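Local coordinates for Low temperature requirement C protein (Listeria monocytogenes, PDB 1Y9I) that probably acts as a phosphatidylglycerophosphatase, removing the phosphate from a lipid head group, and carries a calcium and a magnesium ion side by side in an all-helical tetrameric assembly, at residues 74-79 / 137-142; 6-11 / 60-65; 23-28 / 51-56. All blocks are in the same frame, centred on the assembly; numbering follows the deposited sequence.

Interaction 1. Residues 74-79 / 137-142; sequences MAEKGE and IAVHTF. With MG (magnesium ion), chain F.
Glu76, in the last turn of helix 59-76, reaches across to the backbone of Val139 in the loop that leads into helix 143-160. Val139 N donates to Glu76 OE2 over 2.8 Å, with an N-H...O angle of 161°, and the carboxylate receives it on its anti lone pair, the one facing away from OE1. The side chain gets there by standing CG anti to its own carbonyl carbon and then running extended (chi2 -168°). Its aliphatic part thereby lies against Val139, the two side chains running antiparallel to each other, and Glu76 CG comes to 3.6 Å from Val139 CB. The same oxygen, Glu76 OE2, also sits 3.1 Å from Ala138 CA.

Val139 faces the helix with both methyls. CG2 lies against Glu76 CG, whereas CG1, anti to the backbone N (chi1 178°), touches Ala75 CB at 4.0 Å and extends the apolar contact one residue back along the helix. A water also bridges the two main chains, donating to Glu76 O and to Ile137 O, each at 2.7 Å. The chain of the first segment then turns through a Schellman motif whose positive-phi residue is Gly78.

Two residues past Val139 the loop delivers Thr141 O to the magnesium ion at 2.0 Å; Asp98, Asp144, Asp145 and two waters complete the site. Arg21 forms a salt bridge with Glu76 OE2, so this oxygen accepts from a peptide N-H and meets a guanidinium as well. Such a pairing would be expected to stabilise the carboxylate as an anion. The direct bond, the water bridge and the methyl packing together tie the metal-bearing loop to the end of helix 59-76.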
HETATM    1  N   MSE A  74      19.563   1.469  17.087  1.00 26.80           N
HETATM    2  CA  MSE A  74      20.411   0.286  17.034  1.00 28.38           C
HETATM    3  C   MSE A  74      21.527   0.496  16.011  1.00 27.17           C
HETATM    4  O   MSE A  74      22.655   0.044  16.205  1.00 26.73           O
HETATM    5  CB  MSE A  74      19.578  -0.950  16.673  1.00 31.83           C
HETATM    6  CG  MSE A  74      18.650  -1.400  17.784  1.00 38.56           C
HETATM    7 SE   MSE A  74      19.654  -1.829  19.394  1.00 52.11          SE
HETATM    8  CE  MSE A  74      18.333  -2.917  20.309  1.00 44.63           C
ATOM      9  N   ALA A  75      21.208   1.201  14.931  1.00 25.56           N
ATOM     10  CA  ALA A  75      22.180   1.485  13.888  1.00 24.61           C
ATOM     11  C   ALA A  75      23.273   2.414  14.427  1.00 26.17           C
ATOM     12  O   ALA A  75      24.460   2.245  14.112  1.00 25.05           O
ATOM     13  CB  ALA A  75      21.484   2.124  12.686  1.00 25.10           C
ATOM     14  N   GLU A  76      22.871   3.393  15.235  1.00 26.17           N
ATOM     15  CA  GLU A  76      23.824   4.335  15.823  1.00 29.38           C
ATOM     16  C   GLU A  76      24.777   3.620  16.770  1.00 30.38           C
ATOM     17  O   GLU A  76      25.949   3.981  16.870  1.00 30.37           O
ATOM     18  CB  GLU A  76      23.109   5.425  16.621  1.00 30.63           C
ATOM     19  CG  GLU A  76      22.157   6.295  15.833  1.00 34.19           C
ATOM     20  CD  GLU A  76      21.719   7.515  16.622  1.00 35.45           C
ATOM     21  OE1 GLU A  76      21.449   7.375  17.835  1.00 36.28           O
ATOM     22  OE2 GLU A  76      21.638   8.613  16.030  1.00 36.27           O
ATOM     23  N   LYS A  77      24.256   2.620  17.475  1.00 30.35           N
ATOM     24  CA  LYS A  77      25.045   1.855  18.435  1.00 31.34           C
ATOM     25  C   LYS A  77      25.850   0.727  17.793  1.00 29.88           C
ATOM     26  O   LYS A  77      26.626   0.056  18.472  1.00 30.11           O
ATOM     27  CB  LYS A  77      24.133   1.262  19.509  1.00 32.20           C
ATOM     28  CG  LYS A  77      23.445   2.282  20.398  1.00 37.30           C
ATOM     29  CD  LYS A  77      22.466   1.591  21.338  1.00 39.63           C
ATOM     30  CE  LYS A  77      21.724   2.587  22.212  1.00 43.58           C
ATOM     31  NZ  LYS A  77      20.664   1.911  23.015  1.00 46.11           N
ATOM     32  N   GLY A  78      25.662   0.514  16.494  1.00 28.37           N
ATOM     33  CA  GLY A  78      26.385  -0.545  15.809  1.00 26.69           C
ATOM     34  C   GLY A  78      25.977  -1.932  16.276  1.00 28.35           C
ATOM     35  O   GLY A  78      26.796  -2.853  16.309  1.00 27.13           O
ATOM     36  N   GLU A  79      24.700  -2.085  16.615  1.00 28.01           N
ATOM     37  CA  GLU A  79      24.164  -3.357  17.103  1.00 28.29           C
ATOM     38  C   GLU A  79      23.560  -4.242  16.012  1.00 27.49           C
ATOM     39  O   GLU A  79      23.294  -5.422  16.239  1.00 25.62           O
ATOM     40  CB  GLU A  79      23.089  -3.093  18.162  1.00 31.39           C
ATOM     41  CG  GLU A  79      23.538  -2.318  19.391  1.00 36.03           C
ATOM     42  CD  GLU A  79      24.230  -3.189  20.421  1.00 40.31           C
ATOM     43  OE1 GLU A  79      23.857  -4.375  20.548  1.00 41.75           O
ATOM     44  OE2 GLU A  79      25.136  -2.685  21.121  1.00 44.27           O
ATOM     45  N   ILE A 137      27.466  10.015  12.723  1.00 40.28           N
ATOM     46  CA  ILE A 137      27.251   9.469  14.060  1.00 38.31           C
ATOM     47  C   ILE A 137      25.758   9.285  14.338  1.00 36.09           C
ATOM     48  O   ILE A 137      25.338   8.251  14.861  1.00 33.76           O
ATOM     49  CB  ILE A 137      27.856  10.381  15.159  1.00 40.58           C
ATOM     50  CG1 ILE A 137      27.288  11.796  15.044  1.00 42.01           C
ATOM     51  CG2 ILE A 137      29.375  10.410  15.031  1.00 42.44           C
ATOM     52  CD1 ILE A 137      27.793  12.751  16.105  1.00 44.35           C
ATOM     53  N   ALA A 138      24.962  10.289  13.986  1.00 31.97           N
ATOM     54  CA  ALA A 138      23.521  10.218  14.195  1.00 30.94           C
ATOM     55  C   ALA A 138      22.858   9.542  12.999  1.00 27.15           C
ATOM     56  O   ALA A 138      23.230   9.780  11.851  1.00 29.11           O
ATOM     57  CB  ALA A 138      22.947  11.617  14.392  1.00 30.51           C
ATOM     58  N   VAL A 139      21.878   8.692  13.276  1.00 26.33           N
ATOM     59  CA  VAL A 139      21.154   7.982  12.226  1.00 23.10           C
ATOM     60  C   VAL A 139      19.666   8.308  12.350  1.00 22.63           C
ATOM     61  O   VAL A 139      19.074   8.136  13.411  1.00 21.49           O
ATOM     62  CB  VAL A 139      21.370   6.453  12.352  1.00 23.23           C
ATOM     63  CG1 VAL A 139      20.574   5.717  11.289  1.00 23.03           C
ATOM     64  CG2 VAL A 139      22.851   6.131  12.204  1.00 22.94           C
ATOM     65  N   HIS A 140      19.074   8.794  11.264  1.00 22.04           N
ATOM     66  CA  HIS A 140      17.658   9.155  11.253  1.00 22.33           C
ATOM     67  C   HIS A 140      16.991   8.587  10.007  1.00 21.39           C
ATOM     68  O   HIS A 140      16.040   9.161   9.475  1.00 22.23           O
ATOM     69  CB  HIS A 140      17.504  10.680  11.273  1.00 23.53           C
ATOM     70  CG  HIS A 140      17.990  11.321  12.537  1.00 26.18           C
ATOM     71  ND1 HIS A 140      17.358  11.148  13.750  1.00 27.60           N
ATOM     72  CD2 HIS A 140      19.046  12.136  12.775  1.00 27.21           C
ATOM     73  CE1 HIS A 140      18.002  11.829  14.681  1.00 28.93           C
ATOM     74  NE2 HIS A 140      19.029  12.437  14.116  1.00 28.31           N
ATOM     75  N   THR A 141      17.509   7.455   9.552  1.00 20.17           N
ATOM     76  CA  THR A 141      17.009   6.774   8.373  1.00 18.08           C
ATOM     77  C   THR A 141      15.499   6.532   8.444  1.00 17.90           C
ATOM     78  O   THR A 141      14.783   6.735   7.462  1.00 17.20           O
ATOM     79  CB  THR A 141      17.750   5.443   8.196  1.00 21.11           C
ATOM     80  OG1 THR A 141      19.145   5.718   7.995  1.00 22.78           O
ATOM     81  CG2 THR A 141      17.205   4.667   7.006  1.00 17.43           C
ATOM     82  N   PHE A 142      15.015   6.106   9.602  1.00 17.64           N
ATOM     83  CA  PHE A 142      13.584   5.854   9.767  1.00 17.58           C
ATOM     84  C   PHE A 142      12.827   7.074  10.274  1.00 17.73           C
ATOM     85  O   PHE A 142      11.687   7.320   9.875  1.00 18.74           O
ATOM     86  CB  PHE A 142      13.365   4.696  10.731  1.00 18.57           C
ATOM     87  CG  PHE A 142      13.620   3.363  10.123  1.00 19.60           C
ATOM     88  CD1 PHE A 142      12.587   2.657   9.516  1.00 20.74           C
ATOM     89  CD2 PHE A 142      14.907   2.828  10.104  1.00 20.35           C
ATOM     90  CE1 PHE A 142      12.830   1.437   8.894  1.00 19.96           C
ATOM     91  CE2 PHE A 142      15.160   1.606   9.480  1.00 19.47           C
ATOM     92  CZ  PHE A 142      14.119   0.912   8.876  1.00 19.71           C
TER
HETATM   93 MG    MG F 601      14.498   7.404   5.565  1.00 25.06          MG
HETATM   94  O   HOH W   1      26.808   6.337  15.971  1.00 40.78           O
HETATM   95  O   HOH W   2      13.667   8.369   3.923  1.00 25.28           O
HETATM   96  O   HOH W   3      16.239   8.290   5.262  1.00 28.45           O

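Interaction 2. Residues 6-11 / 60-65; sequences KQSALE and EVQNAV
Leu10 rests on Gln62 and Asn63 in van der Waals contact between the start of helix 9-20 and helix 59-76. Leu10 CG lies 3.6 Å from Gln62 CB and 3.5 Å from Gln62 OE1, the two side chains crossing at a slant. With its CG anti to the backbone N (chi1 177°), Leu10 also sends CD2 to 3.2 Å from Asn63 OD1, meeting that side chain at about a right angle. Ile87 of the second subunit packs on Leu10 as well.

Next to Leu10, the extended Gln62 lays its amide against the aliphatic part of Glu11, where Gln62 NE2 stands 3.1 Å from Glu11 CG. The amide and carboxylate planes are 35° apart.

The polar links are led by Ser8, the N-cap of helix 9-20. Its OG accepts from Glu11 N at 3.1 Å with a nearly straight N-H...O angle of 170°. A water lies 2.6 Å from Ser8 OG and donates to Gln62 OE1, also over 2.6 Å, relaying the cap to the other helix. Glu11 OE2 pairs with Arg15.

OE1 of Gln62 takes the water and NE2 donates to Leu56 O, engaging both ends of the amide. An acceptor at NE2 and a donor at OE1 would be expected to fix the rotation of this buried group.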
ATOM      1  N   LYS A   6      -4.803  10.272  30.656  1.00 49.79           N
ATOM      2  CA  LYS A   6      -4.124   8.947  30.589  1.00 49.75           C
ATOM      3  C   LYS A   6      -3.814   8.512  29.162  1.00 49.90           C
ATOM      4  O   LYS A   6      -4.634   8.664  28.255  1.00 50.79           O
ATOM      5  CB  LYS A   6      -4.979   7.877  31.272  1.00 48.60           C
ATOM      6  CG  LYS A   6      -4.696   7.704  32.761  1.00 46.96           C
ATOM      7  CD  LYS A   6      -3.372   6.980  32.996  1.00 45.36           C
ATOM      8  CE  LYS A   6      -3.387   5.582  32.377  1.00 45.08           C
ATOM      9  NZ  LYS A   6      -2.165   4.787  32.703  1.00 44.33           N
ATOM     10  N   GLN A   7      -2.613   7.970  28.983  1.00 49.68           N
ATOM     11  CA  GLN A   7      -2.142   7.486  27.692  1.00 48.95           C
ATOM     12  C   GLN A   7      -1.519   6.112  27.909  1.00 47.33           C
ATOM     13  O   GLN A   7      -0.870   5.875  28.929  1.00 46.76           O
ATOM     14  CB  GLN A   7      -1.094   8.449  27.122  1.00 50.29           C
ATOM     15  CG  GLN A   7      -1.632   9.837  26.799  1.00 53.68           C
ATOM     16  CD  GLN A   7      -0.533  10.825  26.449  1.00 55.28           C
ATOM     17  OE1 GLN A   7       0.328  10.544  25.617  1.00 57.14           O
ATOM     18  NE2 GLN A   7      -0.563  11.992  27.081  1.00 56.76           N
ATOM     19  N   SER A   8      -1.717   5.207  26.957  1.00 45.08           N
ATOM     20  CA  SER A   8      -1.162   3.863  27.071  1.00 42.71           C
ATOM     21  C   SER A   8       0.358   3.927  27.165  1.00 41.20           C
ATOM     22  O   SER A   8       0.958   4.986  26.969  1.00 40.65           O
ATOM     23  CB  SER A   8      -1.561   3.022  25.857  1.00 44.24           C
ATOM     24  OG  SER A   8      -0.994   3.549  24.667  1.00 42.95           O
ATOM     25  N   ALA A   9       0.972   2.789  27.471  1.00 38.94           N
ATOM     26  CA  ALA A   9       2.423   2.708  27.579  1.00 37.43           C
ATOM     27  C   ALA A   9       3.027   2.896  26.194  1.00 35.45           C
ATOM     28  O   ALA A   9       4.118   3.440  26.045  1.00 34.34           O
ATOM     29  CB  ALA A   9       2.829   1.355  28.145  1.00 38.46           C
ATOM     30  N   LEU A  10       2.300   2.434  25.185  1.00 33.76           N
ATOM     31  CA  LEU A  10       2.741   2.548  23.804  1.00 31.64           C
ATOM     32  C   LEU A  10       2.785   4.018  23.397  1.00 30.47           C
ATOM     33  O   LEU A  10       3.808   4.502  22.915  1.00 29.56           O
ATOM     34  CB  LEU A  10       1.786   1.774  22.889  1.00 30.08           C
ATOM     35  CG  LEU A  10       2.049   1.824  21.380  1.00 29.54           C
ATOM     36  CD1 LEU A  10       3.469   1.365  21.084  1.00 28.69           C
ATOM     37  CD2 LEU A  10       1.033   0.947  20.656  1.00 28.08           C
ATOM     38  N   GLU A  11       1.682   4.732  23.613  1.00 30.14           N
ATOM     39  CA  GLU A  11       1.624   6.145  23.248  1.00 30.68           C
ATOM     40  C   GLU A  11       2.637   6.976  24.021  1.00 31.28           C
ATOM     41  O   GLU A  11       3.319   7.824  23.447  1.00 29.59           O
ATOM     42  CB  GLU A  11       0.223   6.721  23.482  1.00 29.08           C
ATOM     43  CG  GLU A  11       0.035   8.091  22.827  1.00 33.04           C
ATOM     44  CD  GLU A  11      -1.335   8.703  23.067  1.00 35.16           C
ATOM     45  OE1 GLU A  11      -2.333   7.952  23.108  1.00 32.90           O
ATOM     46  OE2 GLU A  11      -1.413   9.946  23.191  1.00 35.78           O
ATOM     47  N   GLU A  60      -1.756   2.695  15.324  1.00 21.54           N
ATOM     48  CA  GLU A  60      -1.016   2.343  14.106  1.00 21.45           C
ATOM     49  C   GLU A  60       0.237   3.220  13.966  1.00 20.47           C
ATOM     50  O   GLU A  60       1.313   2.752  13.572  1.00 19.11           O
ATOM     51  CB  GLU A  60      -1.927   2.535  12.887  1.00 23.96           C
ATOM     52  CG  GLU A  60      -1.416   1.978  11.575  1.00 30.49           C
ATOM     53  CD  GLU A  60      -1.704   0.494  11.399  1.00 33.69           C
ATOM     54  OE1 GLU A  60      -1.682   0.021  10.242  1.00 30.77           O
ATOM     55  OE2 GLU A  60      -1.943  -0.198  12.411  1.00 37.20           O
ATOM     56  N   VAL A  61       0.083   4.500  14.282  1.00 17.72           N
ATOM     57  CA  VAL A  61       1.187   5.449  14.202  1.00 17.65           C
ATOM     58  C   VAL A  61       2.213   5.168  15.300  1.00 16.16           C
ATOM     59  O   VAL A  61       3.409   5.172  15.060  1.00 16.52           O
ATOM     60  CB  VAL A  61       0.665   6.894  14.338  1.00 17.73           C
ATOM     61  CG1 VAL A  61       1.826   7.880  14.446  1.00 15.46           C
ATOM     62  CG2 VAL A  61      -0.202   7.226  13.131  1.00 17.72           C
ATOM     63  N   GLN A  62       1.733   4.905  16.504  1.00 17.73           N
ATOM     64  CA  GLN A  62       2.635   4.636  17.615  1.00 17.72           C
ATOM     65  C   GLN A  62       3.522   3.421  17.352  1.00 18.95           C
ATOM     66  O   GLN A  62       4.723   3.443  17.645  1.00 18.03           O
ATOM     67  CB  GLN A  62       1.816   4.454  18.885  1.00 18.83           C
ATOM     68  CG  GLN A  62       1.076   5.721  19.284  1.00 21.15           C
ATOM     69  CD  GLN A  62      -0.097   5.440  20.190  1.00 23.79           C
ATOM     70  OE1 GLN A  62      -0.234   4.337  20.709  1.00 25.69           O
ATOM     71  NE2 GLN A  62      -0.953   6.443  20.391  1.00 21.15           N
ATOM     72  N   ASN A  63       2.938   2.371  16.786  1.00 18.49           N
ATOM     73  CA  ASN A  63       3.694   1.163  16.481  1.00 19.75           C
ATOM     74  C   ASN A  63       4.821   1.451  15.501  1.00 19.89           C
ATOM     75  O   ASN A  63       5.933   0.947  15.658  1.00 18.59           O
ATOM     76  CB  ASN A  63       2.772   0.077  15.905  1.00 21.20           C
ATOM     77  CG  ASN A  63       1.861  -0.533  16.961  1.00 25.26           C
ATOM     78  OD1 ASN A  63       2.239  -0.641  18.124  1.00 25.03           O
ATOM     79  ND2 ASN A  63       0.667  -0.957  16.553  1.00 24.79           N
ATOM     80  N   ALA A  64       4.529   2.267  14.490  1.00 18.07           N
ATOM     81  CA  ALA A  64       5.525   2.615  13.484  1.00 18.18           C
ATOM     82  C   ALA A  64       6.615   3.507  14.070  1.00 16.52           C
ATOM     83  O   ALA A  64       7.790   3.333  13.758  1.00 17.62           O
ATOM     84  CB  ALA A  64       4.856   3.306  12.295  1.00 14.80           C
ATOM     85  N   VAL A  65       6.228   4.458  14.916  1.00 17.95           N
ATOM     86  CA  VAL A  65       7.197   5.356  15.542  1.00 18.02           C
ATOM     87  C   VAL A  65       8.220   4.556  16.364  1.00 17.87           C
ATOM     88  O   VAL A  65       9.427   4.761  16.239  1.00 18.48           O
ATOM     89  CB  VAL A  65       6.498   6.393  16.459  1.00 16.64           C
ATOM     90  CG1 VAL A  65       7.537   7.129  17.304  1.00 20.02           C
ATOM     91  CG2 VAL A  65       5.708   7.401  15.617  1.00 15.60           C
TER
HETATM   92  O   HOH W   4      -2.018   3.241  22.266  1.00 30.81           O

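Interaction 3. Residues 23-28 / 51-56; sequences VEIDDI and NVEHVL
Ile25 and Ile28, one turn apart at the start of helix 25-36, meet Val52, Glu53 and Leu56 of helix 45-56 in a mainly apolar contact. Ile25 has the largest buried area of the contact and touches three residues, its branches going to different partners. Its CG2 approaches Val52 CG1 at 4.1 Å, Val52 coming alongside from the other direction. The longer branch is folded, with CG1 anti to the carbonyl carbon and a bent chi2 of -57°, which brings CD1 to 3.4 Å from Leu56 CD1, closer than an ordinary methyl contact. Leu56 meets it with CD1, which is anti to its own CA (chi2 178°).

Ile28 has the same first torsion but an extended chi2, and uses CG2 instead. That methyl lies 3.9 Å from Val52 CG2, the two chains meeting at an angle. Val52 thus serves both isoleucines, giving CG1 to Ile25 and both methyls to Ile28.

Glu53 bends at chi2 (-70°) and lies across Ile25 at about a right angle, with Glu53 OE2 3.8 Å from Ile25 CG1. Its other oxygen, OE1, forms a salt bridge with Arg15 of helix 9-20. On the first segment, Glu24 occupies the N-cap position, and its N donates to Asp27 OD2 over 2.7 Å.

Helix 143-160 packs on this patch through Ile150, which touches both Ile28 and Leu56. Helix 9-20 adds Arg15 and Leu18 against Leu56, so the paired helices 25-36 and 45-56 are joined to two further helices of the bundle.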
ATOM      1  N   VAL A  23      12.665  15.816  18.161  1.00 28.02           N
ATOM      2  CA  VAL A  23      11.498  16.297  17.425  1.00 26.30           C
ATOM      3  C   VAL A  23      10.357  16.685  18.358  1.00 27.16           C
ATOM      4  O   VAL A  23       9.811  15.850  19.075  1.00 28.73           O
ATOM      5  CB  VAL A  23      10.993  15.232  16.427  1.00 26.60           C
ATOM      6  CG1 VAL A  23       9.869  15.805  15.573  1.00 24.11           C
ATOM      7  CG2 VAL A  23      12.142  14.772  15.543  1.00 24.43           C
ATOM      8  N   GLU A  24      10.004  17.965  18.349  1.00 27.39           N
ATOM      9  CA  GLU A  24       8.927  18.463  19.192  1.00 27.51           C
ATOM     10  C   GLU A  24       7.650  18.548  18.356  1.00 26.61           C
ATOM     11  O   GLU A  24       7.708  18.629  17.129  1.00 24.10           O
ATOM     12  CB  GLU A  24       9.278  19.855  19.729  1.00 30.97           C
ATOM     13  CG  GLU A  24      10.555  19.936  20.570  1.00 34.24           C
ATOM     14  CD  GLU A  24      10.418  19.280  21.933  1.00 36.20           C
ATOM     15  OE1 GLU A  24       9.284  19.206  22.454  1.00 39.02           O
ATOM     16  OE2 GLU A  24      11.449  18.852  22.497  1.00 37.92           O
ATOM     17  N   ILE A  25       6.504  18.533  19.026  1.00 25.62           N
ATOM     18  CA  ILE A  25       5.212  18.619  18.351  1.00 26.88           C
ATOM     19  C   ILE A  25       5.158  19.813  17.399  1.00 27.68           C
ATOM     20  O   ILE A  25       4.698  19.688  16.263  1.00 26.14           O
ATOM     21  CB  ILE A  25       4.059  18.749  19.375  1.00 28.16           C
ATOM     22  CG1 ILE A  25       4.030  17.522  20.287  1.00 30.80           C
ATOM     23  CG2 ILE A  25       2.730  18.923  18.653  1.00 27.68           C
ATOM     24  CD1 ILE A  25       3.885  16.200  19.559  1.00 32.01           C
ATOM     25  N   ASP A  26       5.627  20.966  17.868  1.00 28.93           N
ATOM     26  CA  ASP A  26       5.629  22.184  17.060  1.00 30.05           C
ATOM     27  C   ASP A  26       6.465  22.073  15.790  1.00 28.49           C
ATOM     28  O   ASP A  26       6.165  22.723  14.787  1.00 28.76           O
ATOM     29  CB  ASP A  26       6.115  23.372  17.900  1.00 34.81           C
ATOM     30  CG  ASP A  26       4.995  24.021  18.692  1.00 36.30           C
ATOM     31  OD1 ASP A  26       4.108  23.291  19.178  1.00 38.36           O
ATOM     32  OD2 ASP A  26       5.008  25.261  18.836  1.00 42.04           O
ATOM     33  N   ASP A  27       7.516  21.261  15.826  1.00 27.60           N
ATOM     34  CA  ASP A  27       8.356  21.090  14.646  1.00 24.51           C
ATOM     35  C   ASP A  27       7.538  20.394  13.558  1.00 23.66           C
ATOM     36  O   ASP A  27       7.634  20.731  12.373  1.00 23.08           O
ATOM     37  CB  ASP A  27       9.600  20.258  14.980  1.00 28.17           C
ATOM     38  CG  ASP A  27      10.455  20.892  16.069  1.00 31.96           C
ATOM     39  OD1 ASP A  27      10.700  22.118  15.995  1.00 30.16           O
ATOM     40  OD2 ASP A  27      10.892  20.164  16.990  1.00 30.88           O
ATOM     41  N   ILE A  28       6.729  19.421  13.966  1.00 21.03           N
ATOM     42  CA  ILE A  28       5.899  18.699  13.016  1.00 20.88           C
ATOM     43  C   ILE A  28       4.751  19.593  12.554  1.00 20.46           C
ATOM     44  O   ILE A  28       4.385  19.587  11.378  1.00 20.02           O
ATOM     45  CB  ILE A  28       5.316  17.409  13.631  1.00 21.28           C
ATOM     46  CG1 ILE A  28       6.439  16.558  14.236  1.00 21.38           C
ATOM     47  CG2 ILE A  28       4.608  16.600  12.546  1.00 20.32           C
ATOM     48  CD1 ILE A  28       5.978  15.201  14.743  1.00 20.48           C
ATOM     49  N   ASN A  51      -4.022  18.742  14.934  1.00 23.52           N
ATOM     50  CA  ASN A  51      -4.112  17.609  14.024  1.00 22.96           C
ATOM     51  C   ASN A  51      -2.927  16.667  14.216  1.00 21.64           C
ATOM     52  O   ASN A  51      -3.067  15.454  14.062  1.00 21.76           O
ATOM     53  CB  ASN A  51      -4.205  18.097  12.574  1.00 21.68           C
ATOM     54  CG  ASN A  51      -5.633  18.465  12.174  1.00 23.57           C
ATOM     55  OD1 ASN A  51      -6.454  17.592  11.883  1.00 21.13           O
ATOM     56  ND2 ASN A  51      -5.936  19.764  12.174  1.00 21.58           N
ATOM     57  N   VAL A  52      -1.764  17.220  14.556  1.00 21.79           N
ATOM     58  CA  VAL A  52      -0.585  16.388  14.797  1.00 21.00           C
ATOM     59  C   VAL A  52      -0.872  15.536  16.032  1.00 22.95           C
ATOM     60  O   VAL A  52      -0.604  14.332  16.045  1.00 21.41           O
ATOM     61  CB  VAL A  52       0.681  17.245  15.044  1.00 22.39           C
ATOM     62  CG1 VAL A  52       1.828  16.361  15.544  1.00 23.22           C
ATOM     63  CG2 VAL A  52       1.100  17.950  13.754  1.00 22.08           C
ATOM     64  N   GLU A  53      -1.434  16.163  17.063  1.00 23.80           N
ATOM     65  CA  GLU A  53      -1.771  15.458  18.296  1.00 26.06           C
ATOM     66  C   GLU A  53      -2.713  14.294  18.013  1.00 26.00           C
ATOM     67  O   GLU A  53      -2.536  13.200  18.554  1.00 26.58           O
ATOM     68  CB  GLU A  53      -2.419  16.413  19.308  1.00 27.33           C
ATOM     69  CG  GLU A  53      -1.471  17.452  19.903  1.00 29.32           C
ATOM     70  CD  GLU A  53      -0.437  16.844  20.842  1.00 31.37           C
ATOM     71  OE1 GLU A  53      -0.490  15.618  21.076  1.00 32.23           O
ATOM     72  OE2 GLU A  53       0.427  17.594  21.347  1.00 29.94           O
ATOM     73  N   HIS A  54      -3.714  14.526  17.166  1.00 26.39           N
ATOM     74  CA  HIS A  54      -4.670  13.480  16.819  1.00 26.90           C
ATOM     75  C   HIS A  54      -4.010  12.294  16.125  1.00 26.84           C
ATOM     76  O   HIS A  54      -4.382  11.143  16.362  1.00 26.54           O
ATOM     77  CB  HIS A  54      -5.780  14.030  15.924  1.00 29.65           C
ATOM     78  CG  HIS A  54      -6.886  14.702  16.676  1.00 33.35           C
ATOM     79  ND1 HIS A  54      -7.114  16.059  16.610  1.00 35.33           N
ATOM     80  CD2 HIS A  54      -7.840  14.200  17.497  1.00 35.32           C
ATOM     81  CE1 HIS A  54      -8.161  16.365  17.355  1.00 36.46           C
ATOM     82  NE2 HIS A  54      -8.620  15.255  17.905  1.00 37.16           N
ATOM     83  N   VAL A  55      -3.038  12.571  15.264  1.00 24.31           N
ATOM     84  CA  VAL A  55      -2.336  11.506  14.560  1.00 23.32           C
ATOM     85  C   VAL A  55      -1.535  10.650  15.551  1.00 23.58           C
ATOM     86  O   VAL A  55      -1.562   9.416  15.489  1.00 22.45           O
ATOM     87  CB  VAL A  55      -1.384  12.091  13.483  1.00 23.97           C
ATOM     88  CG1 VAL A  55      -0.522  10.991  12.878  1.00 22.92           C
ATOM     89  CG2 VAL A  55      -2.204  12.763  12.382  1.00 20.37           C
ATOM     90  N   LEU A  56      -0.838  11.306  16.472  1.00 22.94           N
ATOM     91  CA  LEU A  56      -0.031  10.591  17.452  1.00 25.01           C
ATOM     92  C   LEU A  56      -0.847   9.739  18.425  1.00 25.05           C
ATOM     93  O   LEU A  56      -0.288   8.901  19.130  1.00 25.29           O
ATOM     94  CB  LEU A  56       0.858  11.572  18.222  1.00 24.89           C
ATOM     95  CG  LEU A  56       1.944  12.251  17.378  1.00 27.55           C
ATOM     96  CD1 LEU A  56       2.721  13.238  18.229  1.00 27.54           C
ATOM     97  CD2 LEU A  56       2.884  11.198  16.805  1.00 28.89           C
TER

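How the interactions relate
The segments of interaction 3 lie between those of interaction 2 in sequence, and interaction 1 comes after both. Interactions 2 and 3 have centres about 13 Å apart and touch where helices 45-56 and 59-76 adjoin, for example with Val61 CG2 packing on Val55 O at 3.5 Å. Interaction 1 uses the far part of helix 59-76, its centre about 21 Å from that of interaction 2 and 23 Å from that of interaction 3, on the opposite side of the chain's centre from the latter. Helix 59-76 thus spans from the N-terminal helices to the metal-site loop, and interactions 1 and 2 both adjoin the second subunit.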